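Uncharacterized protein AF_0060 (PDB 2P06) is of unknown function but probably acts as a MazG-like nucleotide pyrophosphohydrolase, binding a magnesium ion between two antiparallel helices. Local coordinates at residues F66-E71 with L88-N93. Numbering follows the deposited sequence.
Sequences FEEMDE and LLDVAN. With MG (magnesium ion), chain E.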
loop_
_atom_site.group_PDB
_atom_site.type_symbol
_atom_site.label_atom_id
_atom_site.label_comp_id
_atom_site.label_asym_id
_atom_site.label_seq_id
_atom_site.Cartn_x
_atom_site.Cartn_y
_atom_site.Cartn_z
ATOM N N PHE B 66 9.054 -21.094 -13.695
ATOM C CA PHE B 66 8.711 -22.498 -13.658
ATOM C C PHE B 66 9.755 -23.316 -12.887
ATOM O O PHE B 66 9.392 -24.219 -12.139
ATOM C CB PHE B 66 8.549 -23.028 -15.093
ATOM C CG PHE B 66 7.183 -22.805 -15.668
ATOM C CD1 PHE B 66 6.548 -21.597 -15.551
ATOM C CD2 PHE B 66 6.524 -23.817 -16.321
ATOM C CE1 PHE B 66 5.251 -21.395 -16.058
ATOM C CE2 PHE B 66 5.221 -23.628 -16.833
ATOM C CZ PHE B 66 4.592 -22.402 -16.695
ATOM N N GLU B 67 11.043 -23.014 -13.067
ATOM C CA GLU B 67 12.093 -23.679 -12.284
ATOM C C GLU B 67 11.914 -23.434 -10.785
ATOM O O GLU B 67 12.056 -24.355 -9.949
ATOM C CB GLU B 67 13.496 -23.237 -12.732
ATOM C CG GLU B 67 13.943 -23.851 -14.043
ATOM C CD GLU B 67 15.163 -23.158 -14.652
ATOM O OE1 GLU B 67 15.783 -22.327 -13.950
ATOM O OE2 GLU B 67 15.493 -23.444 -15.827
ATOM N N GLU B 68 11.579 -22.201 -10.433
ATOM C CA GLU B 68 11.418 -21.845 -9.034
ATOM C C GLU B 68 10.145 -22.478 -8.461
ATOM O O GLU B 68 10.119 -22.903 -7.306
ATOM C CB GLU B 68 11.424 -20.327 -8.859
ATOM C CG GLU B 68 12.737 -19.648 -9.305
ATOM C CD GLU B 68 13.945 -20.051 -8.467
ATOM O OE1 GLU B 68 13.811 -20.391 -7.279
ATOM O OE2 GLU B 68 15.049 -19.996 -8.993
HETATM N N MSE B 69 9.094 -22.551 -9.266
HETATM C CA MSE B 69 7.862 -23.184 -8.825
HETATM C C MSE B 69 8.069 -24.679 -8.626
HETATM O O MSE B 69 7.497 -25.264 -7.696
HETATM C CB MSE B 69 6.738 -22.933 -9.823
HETATM C CG MSE B 69 6.227 -21.517 -9.802
HETATM SE SE MSE B 69 4.807 -21.214 -11.061
HETATM C CE MSE B 69 3.825 -22.833 -10.969
ATOM N N ASP B 70 8.889 -25.287 -9.477
ATOM C CA ASP B 70 9.274 -26.692 -9.302
ATOM C C ASP B 70 10.037 -26.928 -7.971
ATOM O O ASP B 70 9.767 -27.907 -7.257
ATOM C CB ASP B 70 10.085 -27.182 -10.512
ATOM C CG ASP B 70 9.212 -27.369 -11.769
ATOM O OD1 ASP B 70 7.962 -27.450 -11.616
ATOM O OD2 ASP B 70 9.768 -27.446 -12.910
ATOM N N GLU B 71 10.971 -26.030 -7.638
ATOM C CA GLU B 71 11.673 -26.098 -6.352
ATOM C C GLU B 71 10.727 -25.939 -5.159
ATOM O O GLU B 71 10.914 -26.576 -4.136
ATOM C CB GLU B 71 12.790 -25.062 -6.252
ATOM C CG GLU B 71 14.006 -25.400 -7.100
ATOM C CD GLU B 71 15.025 -24.293 -7.136
ATOM O OE1 GLU B 71 14.736 -23.213 -6.579
ATOM O OE2 GLU B 71 16.104 -24.489 -7.739
ATOM N N LEU B 88 9.196 -19.581 -1.363
ATOM C CA LEU B 88 8.093 -18.643 -1.606
ATOM C C LEU B 88 8.591 -17.260 -2.033
ATOM O O LEU B 88 8.012 -16.635 -2.916
ATOM C CB LEU B 88 7.200 -18.538 -0.351
ATOM C CG LEU B 88 6.440 -19.811 0.040
ATOM C CD1 LEU B 88 5.984 -19.747 1.512
ATOM C CD2 LEU B 88 5.271 -20.065 -0.911
ATOM N N LEU B 89 9.678 -16.804 -1.413
ATOM C CA LEU B 89 10.337 -15.549 -1.787
ATOM C C LEU B 89 10.823 -15.604 -3.248
ATOM O O LEU B 89 10.594 -14.673 -4.025
ATOM C CB LEU B 89 11.514 -15.239 -0.842
ATOM C CG LEU B 89 11.141 -14.984 0.620
ATOM C CD1 LEU B 89 12.415 -14.906 1.524
ATOM C CD2 LEU B 89 10.263 -13.699 0.746
ATOM N N ASP B 90 11.450 -16.719 -3.623
ATOM C CA ASP B 90 11.949 -16.909 -4.997
ATOM C C ASP B 90 10.803 -16.866 -5.999
ATOM O O ASP B 90 10.890 -16.182 -6.997
ATOM C CB ASP B 90 12.677 -18.242 -5.150
ATOM C CG ASP B 90 14.049 -18.270 -4.489
ATOM O OD1 ASP B 90 14.642 -17.181 -4.261
ATOM O OD2 ASP B 90 14.548 -19.418 -4.239
ATOM N N VAL B 91 9.721 -17.598 -5.738
ATOM C CA VAL B 91 8.575 -17.600 -6.681
ATOM C C VAL B 91 7.982 -16.210 -6.807
ATOM O O VAL B 91 7.719 -15.775 -7.911
ATOM C CB VAL B 91 7.506 -18.648 -6.344
ATOM C CG1 VAL B 91 6.224 -18.460 -7.204
ATOM C CG2 VAL B 91 8.088 -20.077 -6.516
ATOM N N ALA B 92 7.805 -15.502 -5.693
ATOM C CA ALA B 92 7.231 -14.153 -5.708
ATOM C C ALA B 92 8.106 -13.210 -6.539
ATOM O O ALA B 92 7.593 -12.436 -7.361
ATOM C CB ALA B 92 7.056 -13.584 -4.277
ATOM N N ASN B 93 9.417 -13.274 -6.312
ATOM C CA ASN B 93 10.360 -12.463 -7.090
ATOM C C ASN B 93 10.238 -12.733 -8.564
ATOM O O ASN B 93 10.110 -11.799 -9.351
ATOM C CB ASN B 93 11.806 -12.646 -6.630
ATOM C CG ASN B 93 12.203 -11.687 -5.516
ATOM O OD1 ASN B 93 11.687 -10.573 -5.427
ATOM N ND2 ASN B 93 13.176 -12.095 -4.693
HETATM MG MG MG E . 14.173 -21.566 -5.415
HETATM O O HOH W 1 11.704 -21.501 -5.258
HETATM O O HOH W 2 16.226 -21.321 -5.326
#
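The carboxylates of Glu68 and Asp90 meet with their planes 76° apart, and each gives one oxygen to the same magnesium ion. Glu68 OE1 stands off one face of the Asp90 carboxylate, out towards its OD2 edge, and the magnesium lies on that same side, nearer the plane. Asp90 CB lies on the face of the Glu68 carboxylate opposite the side to which the metal is displaced, 3.2 Å from Glu68 OE1. Glu68 OE1 binds the magnesium at 2.2 Å, Asp90 OD2 at a longer 2.5 Å. The second oxygens turn to arginine and lysine: Glu68 OE2 forms salt bridges with Arg64 and Arg42, Asp90 OD1 with Lys38 and Arg42. The bend at chi2 (-65°) folds the Glu68 carboxylate round so that OE1 points at the magnesium, slightly off its plane, whereas Glu71, one turn on, runs extended beyond CG. Glu71 OE1 binds the magnesium at 2.1 Å. Glu87 and two waters complete the six ligands. One water also donates a hydrogen bond to the backbone O of Glu68, tying the metal shell to the helix itself. Beside the site, Val91 CG2 lies 3.6 Å from the carbonyl O of Glu68. The apolar pair is Val91 with Met69: CG1 and CG2 both sit 4.0 Å from CG of Met69, present as selenomethionine, whose selenium end turns off from helix 81-103. Helices 58-77 and 81-103 run antiparallel here, their local axes 8.8 Å apart at 159°. Four carboxylates around one ion would be expected to repel one another; the magnesium, with the basic side chains on Glu68 OE2 and Asp90 OD1, probably offsets much of that charge. The E-x-x-E pair Glu68/Glu71 and the E-x-x-D pair Glu87/Asp90 match the MazG-type metal motif, consistent with magnesium-dependent nucleotide pyrophosphohydrolysis.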